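PDB 3CDD: prophage MuSo2, 43 kDa tail protein from Shewanella oneidensis, which probably serves as a trimeric baseplate hub component of the tail of a Mu-like phage. Local coordinates for residues A188-I193 with W290-T295; K199-R204 with V307-M312; Y285-W290 with R332-S337; W299-L304 with A321-S326. One frame throughout, in Å; residues are numbered along the deposited sequence. Where two conformers were deposited one is given.

Contact 1: A188-I193 with W290-T295; sequences AGVSLI and WRIPQT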
loop_
_atom_site.group_PDB
_atom_site.type_symbol
_atom_site.label_atom_id
_atom_site.label_comp_id
_atom_site.label_asym_id
_atom_site.label_seq_id
_atom_site.Cartn_x
_atom_site.Cartn_y
_atom_site.Cartn_z
ATOM N N ALA A 188 12.107 -33.659 9.169
ATOM C CA ALA A 188 11.697 -33.137 10.467
ATOM C C ALA A 188 11.574 -34.250 11.523
ATOM O O ALA A 188 11.644 -33.977 12.728
ATOM C CB ALA A 188 10.402 -32.356 10.351
ATOM N N GLY A 189 11.416 -35.497 11.065
ATOM C CA GLY A 189 11.137 -36.620 11.946
ATOM C C GLY A 189 9.681 -36.704 12.365
ATOM O O GLY A 189 9.347 -37.343 13.371
ATOM N N VAL A 190 8.807 -36.071 11.583
ATOM C CA VAL A 190 7.393 -36.001 11.904
ATOM C C VAL A 190 6.599 -35.774 10.612
ATOM O O VAL A 190 7.114 -35.198 9.647
ATOM C CB VAL A 190 7.136 -34.839 12.927
ATOM C CG1 VAL A 190 7.468 -33.475 12.302
ATOM C CG2 VAL A 190 5.711 -34.854 13.490
ATOM N N SER A 191 5.347 -36.226 10.611
ATOM C CA SER A 191 4.396 -35.897 9.552
ATOM C C SER A 191 3.340 -34.940 10.073
ATOM O O SER A 191 3.034 -34.934 11.268
ATOM C CB SER A 191 3.718 -37.166 9.038
ATOM O OG SER A 191 4.664 -38.025 8.446
ATOM N N LEU A 192 2.801 -34.123 9.174
ATOM C CA LEU A 192 1.633 -33.332 9.465
ATOM C C LEU A 192 0.412 -34.068 8.902
ATOM O O LEU A 192 0.190 -34.084 7.686
ATOM C CB LEU A 192 1.769 -31.933 8.846
ATOM C CG LEU A 192 2.829 -30.992 9.443
ATOM C CD1 LEU A 192 3.221 -29.888 8.432
ATOM C CD2 LEU A 192 2.313 -30.330 10.734
ATOM N N ILE A 193 -0.370 -34.662 9.798
ATOM C CA ILE A 193 -1.470 -35.551 9.425
ATOM C C ILE A 193 -2.803 -34.961 9.881
ATOM O O ILE A 193 -3.058 -34.821 11.087
ATOM C CB ILE A 193 -1.278 -36.987 10.037
ATOM C CG1 ILE A 193 0.100 -37.540 9.689
ATOM C CG2 ILE A 193 -2.375 -37.948 9.547
ATOM C CD1 ILE A 193 0.629 -38.618 10.655
ATOM N N TRP A 290 5.870 -25.350 20.270
ATOM C CA TRP A 290 6.991 -24.979 19.403
ATOM C C TRP A 290 7.896 -26.192 19.142
ATOM O O TRP A 290 8.758 -26.173 18.243
ATOM C CB TRP A 290 7.803 -23.932 20.144
ATOM C CG TRP A 290 7.146 -22.607 20.264
ATOM C CD1 TRP A 290 5.817 -22.291 20.036
ATOM C CD2 TRP A 290 7.797 -21.383 20.618
ATOM N NE1 TRP A 290 5.613 -20.921 20.248
ATOM C CE2 TRP A 290 6.813 -20.353 20.601
ATOM C CE3 TRP A 290 9.128 -21.047 20.917
ATOM C CZ2 TRP A 290 7.125 -19.026 20.903
ATOM C CZ3 TRP A 290 9.431 -19.736 21.219
ATOM C CH2 TRP A 290 8.440 -18.737 21.198
ATOM N N ARG A 291 7.699 -27.232 19.955
ATOM C CA ARG A 291 8.476 -28.471 19.878
ATOM C C ARG A 291 7.688 -29.616 19.265
ATOM O O ARG A 291 6.479 -29.777 19.507
ATOM C CB ARG A 291 8.914 -28.892 21.263
ATOM C CG ARG A 291 9.926 -27.978 21.856
ATOM C CD ARG A 291 10.669 -28.639 22.995
ATOM N NE ARG A 291 11.532 -27.659 23.638
ATOM C CZ ARG A 291 12.803 -27.449 23.318
ATOM N NH1 ARG A 291 13.383 -28.177 22.365
ATOM N NH2 ARG A 291 13.498 -26.519 23.970
ATOM N N ILE A 292 8.382 -30.409 18.458
ATOM C CA ILE A 292 7.835 -31.629 17.898
ATOM C C ILE A 292 7.778 -32.634 19.036
ATOM O O ILE A 292 8.818 -32.992 19.557
ATOM C CB ILE A 292 8.747 -32.095 16.743
ATOM C CG1 ILE A 292 8.811 -30.993 15.649
ATOM C CG2 ILE A 292 8.248 -33.379 16.153
ATOM C CD1 ILE A 292 10.039 -31.037 14.731
ATOM N N PRO A 293 6.569 -33.095 19.423
ATOM C CA PRO A 293 6.453 -34.027 20.575
ATOM C C PRO A 293 7.209 -35.354 20.418
ATOM O O PRO A 293 7.692 -35.922 21.425
ATOM C CB PRO A 293 4.952 -34.291 20.706
ATOM C CG PRO A 293 4.263 -33.255 19.793
ATOM C CD PRO A 293 5.273 -32.790 18.787
ATOM N N GLN A 294 7.307 -35.857 19.185
ATOM C CA GLN A 294 8.017 -37.124 18.947
ATOM C C GLN A 294 9.504 -37.005 19.266
ATOM O O GLN A 294 10.069 -37.802 20.021
ATOM C CB GLN A 294 7.840 -37.616 17.502
ATOM C CG GLN A 294 6.444 -38.118 17.173
ATOM C CD GLN A 294 5.503 -36.982 16.801
ATOM O OE1 GLN A 294 5.894 -35.811 16.815
ATOM N NE2 GLN A 294 4.261 -37.320 16.477
ATOM N N THR A 295 10.102 -35.972 18.696
ATOM C CA THR A 295 11.540 -35.733 18.706
ATOM C C THR A 295 11.978 -34.823 19.866
ATOM O O THR A 295 13.131 -34.892 20.339
ATOM C CB THR A 295 11.974 -35.112 17.339
ATOM O OG1 THR A 295 13.397 -35.029 17.252
ATOM C CG2 THR A 295 11.410 -33.736 17.164
#

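Contact 2: K199-R204 with V307-M312; sequences KAARGR and VIDEIM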
loop_
_atom_site.group_PDB
_atom_site.type_symbol
_atom_site.label_atom_id
_atom_site.label_comp_id
_atom_site.label_asym_id
_atom_site.label_seq_id
_atom_site.Cartn_x
_atom_site.Cartn_y
_atom_site.Cartn_z
ATOM N N LYS A 199 -3.823 -28.828 14.239
ATOM C CA LYS A 199 -4.869 -28.105 14.948
ATOM C C LYS A 199 -5.742 -27.316 13.949
ATOM O O LYS A 199 -6.957 -27.344 14.020
ATOM C CB LYS A 199 -4.239 -27.165 15.985
ATOM C CG LYS A 199 -5.232 -26.310 16.781
ATOM C CD LYS A 199 -4.538 -25.136 17.449
ATOM C CE LYS A 199 -5.512 -24.291 18.268
ATOM N NZ LYS A 199 -5.402 -24.632 19.707
ATOM N N ALA A 200 -5.106 -26.628 13.010
ATOM C CA ALA A 200 -5.824 -25.892 11.980
ATOM C C ALA A 200 -4.914 -25.719 10.795
ATOM O O ALA A 200 -3.696 -25.891 10.918
ATOM C CB ALA A 200 -6.269 -24.530 12.512
ATOM N N ALA A 201 -5.482 -25.365 9.641
ATOM C CA ALA A 201 -4.691 -25.157 8.433
ATOM C C ALA A 201 -5.385 -24.264 7.431
ATOM O O ALA A 201 -6.608 -24.086 7.451
ATOM C CB ALA A 201 -4.322 -26.472 7.772
ATOM N N ARG A 202 -4.591 -23.775 6.501
ATOM C CA ARG A 202 -5.041 -22.775 5.573
ATOM C C ARG A 202 -4.237 -22.927 4.282
ATOM O O ARG A 202 -3.041 -23.141 4.347
ATOM C CB ARG A 202 -4.729 -21.435 6.272
ATOM C CG ARG A 202 -5.014 -20.190 5.574
ATOM C CD ARG A 202 -4.783 -19.042 6.540
ATOM N NE ARG A 202 -3.428 -18.488 6.480
ATOM C CZ ARG A 202 -3.123 -17.225 6.179
ATOM N NH1 ARG A 202 -4.069 -16.327 5.908
ATOM N NH2 ARG A 202 -1.856 -16.847 6.171
ATOM N N GLY A 203 -4.865 -22.732 3.116
ATOM C CA GLY A 203 -4.154 -22.846 1.838
ATOM C C GLY A 203 -4.665 -21.871 0.794
ATOM O O GLY A 203 -5.757 -21.328 0.908
ATOM N N ARG A 204 -3.866 -21.635 -0.231
ATOM C CA ARG A 204 -4.324 -20.862 -1.380
ATOM C C ARG A 204 -3.580 -21.376 -2.591
ATOM O O ARG A 204 -2.356 -21.316 -2.627
ATOM C CB ARG A 204 -4.043 -19.366 -1.203
ATOM C CG ARG A 204 -4.505 -18.538 -2.424
ATOM C CD ARG A 204 -4.348 -17.094 -2.123
ATOM N NE ARG A 204 -5.305 -16.696 -1.091
ATOM C CZ ARG A 204 -6.522 -16.216 -1.350
ATOM N NH1 ARG A 204 -6.948 -16.070 -2.604
ATOM N NH2 ARG A 204 -7.315 -15.881 -0.344
ATOM N N VAL A 307 3.125 -34.647 4.226
ATOM C CA VAL A 307 1.871 -33.924 4.456
ATOM C C VAL A 307 0.763 -34.818 3.893
ATOM O O VAL A 307 0.825 -35.207 2.732
ATOM C CB VAL A 307 1.932 -32.477 3.867
ATOM C CG1 VAL A 307 0.572 -31.744 3.932
ATOM C CG2 VAL A 307 3.018 -31.649 4.583
ATOM N N ILE A 308 -0.172 -35.229 4.756
ATOM C CA ILE A 308 -1.390 -35.947 4.327
ATOM C C ILE A 308 -2.588 -35.068 4.671
ATOM O O ILE A 308 -2.937 -34.921 5.845
ATOM C CB ILE A 308 -1.569 -37.336 5.009
ATOM C CG1 ILE A 308 -0.238 -38.097 5.109
ATOM C CG2 ILE A 308 -2.658 -38.155 4.280
ATOM C CD1 ILE A 308 -0.337 -39.471 5.814
ATOM N N ASP A 309 -3.195 -34.464 3.655
ATOM C CA ASP A 309 -4.287 -33.529 3.878
ATOM C C ASP A 309 -5.301 -33.639 2.739
ATOM O O ASP A 309 -5.113 -33.070 1.661
ATOM C CB ASP A 309 -3.748 -32.099 4.012
ATOM C CG ASP A 309 -4.797 -31.111 4.520
ATOM O OD1 ASP A 309 -6.017 -31.327 4.310
ATOM O OD2 ASP A 309 -4.397 -30.096 5.130
ATOM N N GLU A 310 -6.371 -34.374 3.029
ATOM C CA GLU A 310 -7.455 -34.699 2.120
ATOM C C GLU A 310 -8.274 -33.458 1.808
ATOM O O GLU A 310 -8.708 -33.284 0.685
ATOM C CB GLU A 310 -8.346 -35.754 2.805
ATOM C CG GLU A 310 -9.124 -36.666 1.911
ATOM C CD GLU A 310 -10.018 -37.671 2.689
ATOM O OE1 GLU A 310 -10.030 -37.678 3.942
ATOM O OE2 GLU A 310 -10.717 -38.456 2.029
ATOM N N ILE A 311 -8.484 -32.596 2.808
ATOM C CA ILE A 311 -9.304 -31.384 2.636
ATOM C C ILE A 311 -8.686 -30.439 1.597
ATOM O O ILE A 311 -9.363 -29.974 0.670
ATOM C CB ILE A 311 -9.500 -30.618 3.984
ATOM C CG1 ILE A 311 -10.412 -31.415 4.931
ATOM C CG2 ILE A 311 -10.064 -29.213 3.724
ATOM C CD1 ILE A 311 -10.283 -31.024 6.380
HETATM N N MSE A 312 -7.390 -30.207 1.766
HETATM C CA MSE A 312 -6.604 -29.293 0.950
HETATM C C MSE A 312 -6.213 -29.914 -0.391
HETATM O O MSE A 312 -6.178 -29.227 -1.433
HETATM C CB MSE A 312 -5.354 -28.920 1.739
HETATM C CG MSE A 312 -4.753 -27.618 1.365
HETATM SE SE MSE A 312 -4.413 -26.480 2.904
HETATM C CE MSE A 312 -6.183 -26.363 3.677
#

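Contact 3: Y285-W290 with R332-S337; sequences YTVTGW and RLAVIS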
loop_
_atom_site.group_PDB
_atom_site.type_symbol
_atom_site.label_atom_id
_atom_site.label_comp_id
_atom_site.label_asym_id
_atom_site.label_seq_id
_atom_site.Cartn_x
_atom_site.Cartn_y
_atom_site.Cartn_z
ATOM N N TYR A 285 0.218 -24.758 8.231
ATOM C CA TYR A 285 -0.288 -25.666 9.235
ATOM C C TYR A 285 -0.015 -25.134 10.629
ATOM O O TYR A 285 1.117 -24.888 10.988
ATOM C CB TYR A 285 0.347 -27.078 9.052
ATOM C CG TYR A 285 -0.206 -27.762 7.798
ATOM C CD1 TYR A 285 0.342 -27.519 6.536
ATOM C CD2 TYR A 285 -1.322 -28.567 7.879
ATOM C CE1 TYR A 285 -0.214 -28.112 5.366
ATOM C CE2 TYR A 285 -1.868 -29.175 6.738
ATOM C CZ TYR A 285 -1.318 -28.934 5.496
ATOM O OH TYR A 285 -1.895 -29.523 4.400
ATOM N N THR A 286 -1.071 -25.013 11.418
ATOM C CA THR A 286 -0.980 -24.571 12.797
ATOM C C THR A 286 -0.952 -25.822 13.673
ATOM O O THR A 286 -1.886 -26.644 13.635
ATOM C CB THR A 286 -2.194 -23.727 13.154
ATOM O OG1 THR A 286 -2.272 -22.576 12.272
ATOM C CG2 THR A 286 -2.156 -23.300 14.611
ATOM N N VAL A 287 0.122 -25.955 14.463
ATOM C CA VAL A 287 0.262 -27.035 15.428
ATOM C C VAL A 287 0.400 -26.457 16.851
ATOM O O VAL A 287 0.730 -25.264 17.027
ATOM C CB VAL A 287 1.472 -27.976 15.069
ATOM C CG1 VAL A 287 1.272 -28.591 13.648
ATOM C CG2 VAL A 287 2.797 -27.237 15.128
ATOM N N THR A 288 0.147 -27.307 17.846
ATOM C CA THR A 288 0.305 -26.963 19.243
ATOM C C THR A 288 1.768 -27.164 19.666
ATOM O O THR A 288 2.370 -28.198 19.367
ATOM C CB THR A 288 -0.659 -27.808 20.137
ATOM O OG1 THR A 288 -2.005 -27.351 19.959
ATOM C CG2 THR A 288 -0.312 -27.679 21.631
ATOM N N GLY A 289 2.338 -26.174 20.362
ATOM C CA GLY A 289 3.719 -26.285 20.848
ATOM C C GLY A 289 4.738 -25.842 19.811
ATOM O O GLY A 289 4.505 -25.921 18.632
ATOM N N TRP A 290 5.870 -25.350 20.270
ATOM C CA TRP A 290 6.991 -24.979 19.403
ATOM C C TRP A 290 7.896 -26.192 19.142
ATOM O O TRP A 290 8.758 -26.173 18.243
ATOM C CB TRP A 290 7.803 -23.932 20.144
ATOM C CG TRP A 290 7.146 -22.607 20.264
ATOM C CD1 TRP A 290 5.817 -22.291 20.036
ATOM C CD2 TRP A 290 7.797 -21.383 20.618
ATOM N NE1 TRP A 290 5.613 -20.921 20.248
ATOM C CE2 TRP A 290 6.813 -20.353 20.601
ATOM C CE3 TRP A 290 9.128 -21.047 20.917
ATOM C CZ2 TRP A 290 7.125 -19.026 20.903
ATOM C CZ3 TRP A 290 9.431 -19.736 21.219
ATOM C CH2 TRP A 290 8.440 -18.737 21.198
ATOM N N ARG A 332 0.887 -21.803 23.304
ATOM C CA ARG A 332 1.965 -21.830 22.333
ATOM C C ARG A 332 1.535 -22.518 21.063
ATOM O O ARG A 332 0.960 -23.614 21.106
ATOM C CB ARG A 332 3.135 -22.622 22.876
ATOM C CG ARG A 332 4.137 -21.806 23.551
ATOM C CD ARG A 332 4.733 -22.609 24.653
ATOM N NE ARG A 332 5.061 -21.754 25.778
ATOM C CZ ARG A 332 5.964 -22.046 26.692
ATOM N NH1 ARG A 332 6.657 -23.177 26.602
ATOM N NH2 ARG A 332 6.176 -21.191 27.682
ATOM N N LEU A 333 1.852 -21.895 19.936
ATOM C CA LEU A 333 1.492 -22.425 18.635
ATOM C C LEU A 333 2.675 -22.269 17.703
ATOM O O LEU A 333 3.543 -21.447 17.932
ATOM C CB LEU A 333 0.304 -21.649 18.075
ATOM C CG LEU A 333 -1.063 -21.730 18.740
ATOM C CD1 LEU A 333 -2.011 -20.807 17.977
ATOM C CD2 LEU A 333 -1.557 -23.149 18.697
ATOM N N ALA A 334 2.728 -23.086 16.668
ATOM C CA ALA A 334 3.697 -22.887 15.597
ATOM C C ALA A 334 2.943 -22.961 14.292
ATOM O O ALA A 334 2.125 -23.868 14.065
ATOM C CB ALA A 334 4.846 -23.931 15.643
ATOM N N VAL A 335 3.184 -21.988 13.435
ATOM C CA VAL A 335 2.593 -22.042 12.134
ATOM C C VAL A 335 3.670 -22.408 11.122
ATOM O O VAL A 335 4.610 -21.667 10.924
ATOM C CB VAL A 335 1.927 -20.715 11.754
ATOM C CG1 VAL A 335 1.271 -20.858 10.408
ATOM C CG2 VAL A 335 0.901 -20.293 12.830
ATOM N N ILE A 336 3.493 -23.558 10.478
ATOM C CA ILE A 336 4.497 -24.116 9.577
ATOM C C ILE A 336 4.009 -23.890 8.139
ATOM O O ILE A 336 2.961 -24.395 7.765
ATOM C CB ILE A 336 4.693 -25.601 9.887
ATOM C CG1 ILE A 336 5.116 -25.773 11.355
ATOM C CG2 ILE A 336 5.703 -26.272 8.956
ATOM C CD1 ILE A 336 4.315 -26.886 11.958
ATOM N N SER A 337 4.748 -23.061 7.400
ATOM C CA SER A 337 4.526 -22.806 5.980
ATOM C C SER A 337 5.334 -23.811 5.151
ATOM O O SER A 337 6.569 -23.850 5.260
ATOM C CB SER A 337 5.007 -21.397 5.661
ATOM O OG SER A 337 4.758 -21.030 4.320
#

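Contact 4: W299-L304 with A321-S326; sequences WNINTL and ASILFS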
loop_
_atom_site.group_PDB
_atom_site.type_symbol
_atom_site.label_atom_id
_atom_site.label_comp_id
_atom_site.label_asym_id
_atom_site.label_seq_id
_atom_site.Cartn_x
_atom_site.Cartn_y
_atom_site.Cartn_z
ATOM N N TRP A 299 10.590 -27.150 15.892
ATOM C CA TRP A 299 10.316 -27.132 14.455
ATOM C C TRP A 299 11.388 -26.305 13.774
ATOM O O TRP A 299 11.756 -25.250 14.279
ATOM C CB TRP A 299 8.963 -26.482 14.159
ATOM C CG TRP A 299 7.812 -27.330 14.568
ATOM C CD1 TRP A 299 7.046 -27.200 15.704
ATOM C CD2 TRP A 299 7.272 -28.433 13.839
ATOM N NE1 TRP A 299 6.051 -28.140 15.701
ATOM C CE2 TRP A 299 6.169 -28.917 14.575
ATOM C CE3 TRP A 299 7.598 -29.048 12.612
ATOM C CZ2 TRP A 299 5.414 -30.021 14.150
ATOM C CZ3 TRP A 299 6.853 -30.139 12.192
ATOM C CH2 TRP A 299 5.760 -30.604 12.947
ATOM N N ASN A 300 11.851 -26.756 12.607
ATOM C CA ASN A 300 13.052 -26.179 11.986
ATOM C C ASN A 300 12.826 -25.947 10.508
ATOM O O ASN A 300 12.237 -26.781 9.861
ATOM C CB ASN A 300 14.238 -27.126 12.204
ATOM C CG ASN A 300 15.589 -26.487 11.888
ATOM O OD1 ASN A 300 15.704 -25.271 11.646
ATOM N ND2 ASN A 300 16.619 -27.307 11.900
ATOM N N ILE A 301 13.271 -24.798 9.989
ATOM C CA ILE A 301 13.151 -24.509 8.561
ATOM C C ILE A 301 14.078 -25.432 7.781
ATOM O O ILE A 301 15.027 -25.974 8.333
ATOM C CB ILE A 301 13.480 -23.024 8.174
ATOM C CG1 ILE A 301 14.869 -22.597 8.691
ATOM C CG2 ILE A 301 12.348 -22.064 8.617
ATOM C CD1 ILE A 301 15.248 -21.130 8.331
ATOM N N ASN A 302 13.796 -25.596 6.491
ATOM C CA ASN A 302 14.622 -26.429 5.608
ATOM C C ASN A 302 14.739 -27.849 6.135
ATOM O O ASN A 302 15.832 -28.429 6.187
ATOM C CB ASN A 302 15.999 -25.801 5.381
ATOM C CG ASN A 302 16.653 -26.288 4.109
ATOM O OD1 ASN A 302 15.969 -26.795 3.206
ATOM N ND2 ASN A 302 17.990 -26.147 4.021
ATOM N N THR A 303 13.605 -28.390 6.561
ATOM C CA THR A 303 13.485 -29.811 6.829
ATOM C C THR A 303 12.251 -30.322 6.112
ATOM O O THR A 303 11.324 -29.543 5.811
ATOM C CB THR A 303 13.418 -30.164 8.345
ATOM O OG1 THR A 303 12.412 -29.385 8.992
ATOM C CG2 THR A 303 14.783 -29.948 9.048
ATOM N N LEU A 304 12.248 -31.620 5.820
ATOM C CA LEU A 304 11.176 -32.230 5.052
ATOM C C LEU A 304 10.148 -32.878 5.985
ATOM O O LEU A 304 10.509 -33.539 6.985
ATOM C CB LEU A 304 11.748 -33.282 4.070
ATOM C CG LEU A 304 12.612 -32.865 2.866
ATOM C CD1 LEU A 304 13.129 -34.098 2.156
ATOM C CD2 LEU A 304 11.846 -31.992 1.881
ATOM N N ALA A 321 9.420 -24.053 4.787
ATOM C CA ALA A 321 10.018 -22.803 4.327
ATOM C C ALA A 321 10.008 -21.704 5.401
ATOM O O ALA A 321 10.894 -20.843 5.437
ATOM C CB ALA A 321 9.313 -22.308 3.064
ATOM N N SER A 322 9.016 -21.724 6.278
ATOM C CA SER A 322 8.929 -20.691 7.279
ATOM C C SER A 322 8.198 -21.200 8.492
ATOM O O SER A 322 7.354 -22.070 8.369
ATOM C CB SER A 322 8.141 -19.527 6.688
ATOM O OG SER A 322 8.284 -18.407 7.514
ATOM N N ILE A 323 8.474 -20.613 9.650
ATOM C CA ILE A 323 7.755 -20.954 10.855
ATOM C C ILE A 323 7.426 -19.688 11.594
ATOM O O ILE A 323 8.316 -18.863 11.806
ATOM C CB ILE A 323 8.606 -21.884 11.805
ATOM C CG1 ILE A 323 8.959 -23.186 11.109
ATOM C CG2 ILE A 323 7.812 -22.244 13.033
ATOM C CD1 ILE A 323 10.157 -23.891 11.775
ATOM N N LEU A 324 6.159 -19.511 11.986
ATOM C CA LEU A 324 5.855 -18.502 13.010
ATOM C C LEU A 324 5.618 -19.178 14.374
ATOM O O LEU A 324 4.662 -19.945 14.549
ATOM C CB LEU A 324 4.675 -17.605 12.600
ATOM C CG LEU A 324 4.121 -16.663 13.687
ATOM C CD1 LEU A 324 5.152 -15.628 14.152
ATOM C CD2 LEU A 324 2.849 -15.954 13.096
ATOM N N PHE A 325 6.522 -18.920 15.314
ATOM C CA PHE A 325 6.382 -19.399 16.660
ATOM C C PHE A 325 5.648 -18.317 17.443
ATOM O O PHE A 325 6.138 -17.193 17.559
ATOM C CB PHE A 325 7.743 -19.575 17.323
ATOM C CG PHE A 325 8.598 -20.671 16.745
ATOM C CD1 PHE A 325 9.675 -20.355 15.921
ATOM C CD2 PHE A 325 8.378 -22.012 17.093
ATOM C CE1 PHE A 325 10.505 -21.377 15.389
ATOM C CE2 PHE A 325 9.216 -23.051 16.590
ATOM C CZ PHE A 325 10.279 -22.724 15.742
ATOM N N SER A 326 4.498 -18.645 18.010
ATOM C CA SER A 326 3.766 -17.630 18.760
ATOM C C SER A 326 3.311 -18.113 20.128
ATOM O O SER A 326 3.121 -19.309 20.333
ATOM C CB SER A 326 2.568 -17.137 17.943
ATOM O OG SER A 326 1.588 -18.166 17.843
#

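Contact 1: A188-I193 with W290-T295
Two loops pass each other with Gly189 facing Thr295 at a CA-CA separation of 6.8 Å and Val190 facing Gln294 slightly farther off, and no hydrogen bond links them, so the contact is van der Waals in kind, made largely by side chains. Val190 and Ile292 are its main residues. In Val190 a chi1 of 65° sets CG1 between the backbone N and the carbonyl carbon and leaves CG2 opposite the N, which presents two different sides to the second loop. One side meets Ile292: Val190 CB lies 3.7 Å from Ile292 CG2, and Val190 CG1 is 3.9 Å from the same methyl. The other methyl, Val190 CG2, lies 3.5 Å from Gln294 OE1, the two side chains meeting at roughly a right angle. A bend at chi2 (84°) turns the Gln294 amide back across the valine. The loop 290-295 belongs to the connection between strands 281-288 and 304-309 in the GpP fourth domain, a member of the phage barrel clan, and here it meets the chain just ahead of strand 192-193. Ile292 lies over the indole of Trp299, while Val190 CG1 meets the ring near CZ3. Arg291 turns to Glu5 and Glu70, with which it forms salt bridges. At the outer end the Gly189 backbone passes Thr295, while the delta methyl of Ile292 comes within 3.9 Å of Ala188 O.

Contact 2: K199-R204 with V307-M312
Met312, present as selenomethionine, leaves its backbone with CG roughly opposite the N (chi1 -155°), then bends at chi2 (130°) and again at chi3 (-57°), and this doubly folded chain lays its selenium and terminal methyl against the backbone of Gly203. Met312 SE is 3.8 Å from both Gly203 N and Gly203 CA and equally near Arg202 C, while CE sits 3.9 Å from Gly203 N. The selenium rests directly on the main chain at the glycine. The same methyl reaches more loosely to Ala201, whose CB lies 4.5 Å from Met312 CE. No hydrogen bond joins the two segments, and the Arg202 side chain leaves on the other side of the strand for a salt bridge with Glu284.

The turn that delivers Met312 is held by Asp309. Its OD1 accepts the backbone N-H of Met312 at 3.1 Å along a nearly straight line, although the donor stands well above the carboxylate plane. Asp309 OD2 is hydrogen-bonded to two hydroxyls, Tyr285 OH and Tyr84 OH of the second subunit, an environment that would be expected to favour the ionised carboxylate. That subunit also adds a strand antiparallel to Ala201 and Arg202, and its Trp80 NE1 bonds to Met312 O, so the contact is built into the subunit interface. The arrangement is an Asx motif closing the end of strand 304-309, set beside a beta sheet that continues from one subunit of the trimer to the next.

Contact 3: Y285-W290 with R332-S337
Tyr285 pairs with Ile336 and Val287 with Ala334 in an antiparallel strand pair of the GpP fourth domain, a family of the phage barrel clan. Each of these hydrogen-bonded pairs has two backbone bonds, and the shorter set, between Tyr285 and Ile336, measures 2.8 Å in both directions. The face carrying Tyr285, Val287, Ala334 and Ile336 is the tight one. With chi1 at -59°, Val287 CG2 is wedged between its own backbone N and carbonyl carbon and abuts Ile336 CD1 at 3.5 Å; Ala334 CB follows at 3.9 Å from Val287 CG2. Leu192 and Trp299 close over this buried side. Tyr285 leads its ring away from the partner strand.

The other face is looser and more accessible. Thr286 CG2 approaches Leu333 CD2 at 4.1 Å, its hydroxyl flanks a methyl of Val335, and Thr288 is exposed at the margin. Beyond the regular pairing, Gly289 N still reaches Arg332 O at 3.0 Å, with the donor standing 55° out of the carbonyl plane. The chain then turns the Trp290 indole beside the second strand, where its NE1 is hydrogen-bonded to Ser326 O; Arg332 makes a salt bridge through NE to Glu327. The aliphatic part of that arginine crosses the indole, with Arg332 CG over the face of the Trp290 five-membered ring, 4.1 Å from its centroid and 27° off the normal.

Contact 4: W299-L304 with A321-S326
Thr303 OG1 donates to Asn300 O at 2.8 Å, a bond that draws in on itself the loop that meets Ile323. Two apolar groups of the neighbouring strand, Ile323 CD1 and Phe325 CZ, each come within 3.3 Å of Trp299 O. They meet it differently. Phe325 offers its ring edge, with the oxygen in the ring plane, whereas the isoleucine brings up a methyl that sits over the Trp299-Asn300 peptide group, 3.4 Å from Asn300 N as well. Ile323 CG1 stands opposite the carbonyl carbon (chi1 -60°), which sends CD1 toward the loop, while CG2 lies 3.6 Å above the centre of the Phe325 ring. The ring thus has a methyl over one face and the oxygen at its edge. Trp299 adds its CB, 3.7 Å from Ile323 CD1, before its indole runs off to Ile320, Ala334 and Ile336.

Here the connection between strands 281-288 and 304-309 of the GpP fourth domain runs alongside the long strand 317-328 in roughly the opposite direction, close to the classic beta bulge at which Ala321 and Ser322 both face Ser337. Ile301 covers this place: its CG2 sits 3.7 Å from Ala321 O and beside Ser322 CA. Asn300 OD1 is hydrogen-bonded to Arg26 NH2 of strand 21-27, and Asn302 bonds through its side chain to Arg182 and Ser184.

Overall arrangement
From the N terminus, residues 188-193 and 199-204 come first, and about a hundred residues on their partners arrive in the same order, so contact 1 and contact 2 cross. Contact 3 opens at 285-290, inside both loops, and closes at 332-337, crossing each of them; it shares Trp290 with contact 1. Contact 4 lies nested within the loop of contact 3, follows contact 1 in series and crosses contact 2. Leu192 packs on Val287, which joins contacts 1 and 3, and Trp290 on Phe325 brings in contact 4. Together they tie strands 192-193 and 200-206 to the fourth-domain strands, with contact 2 at the subunit interface.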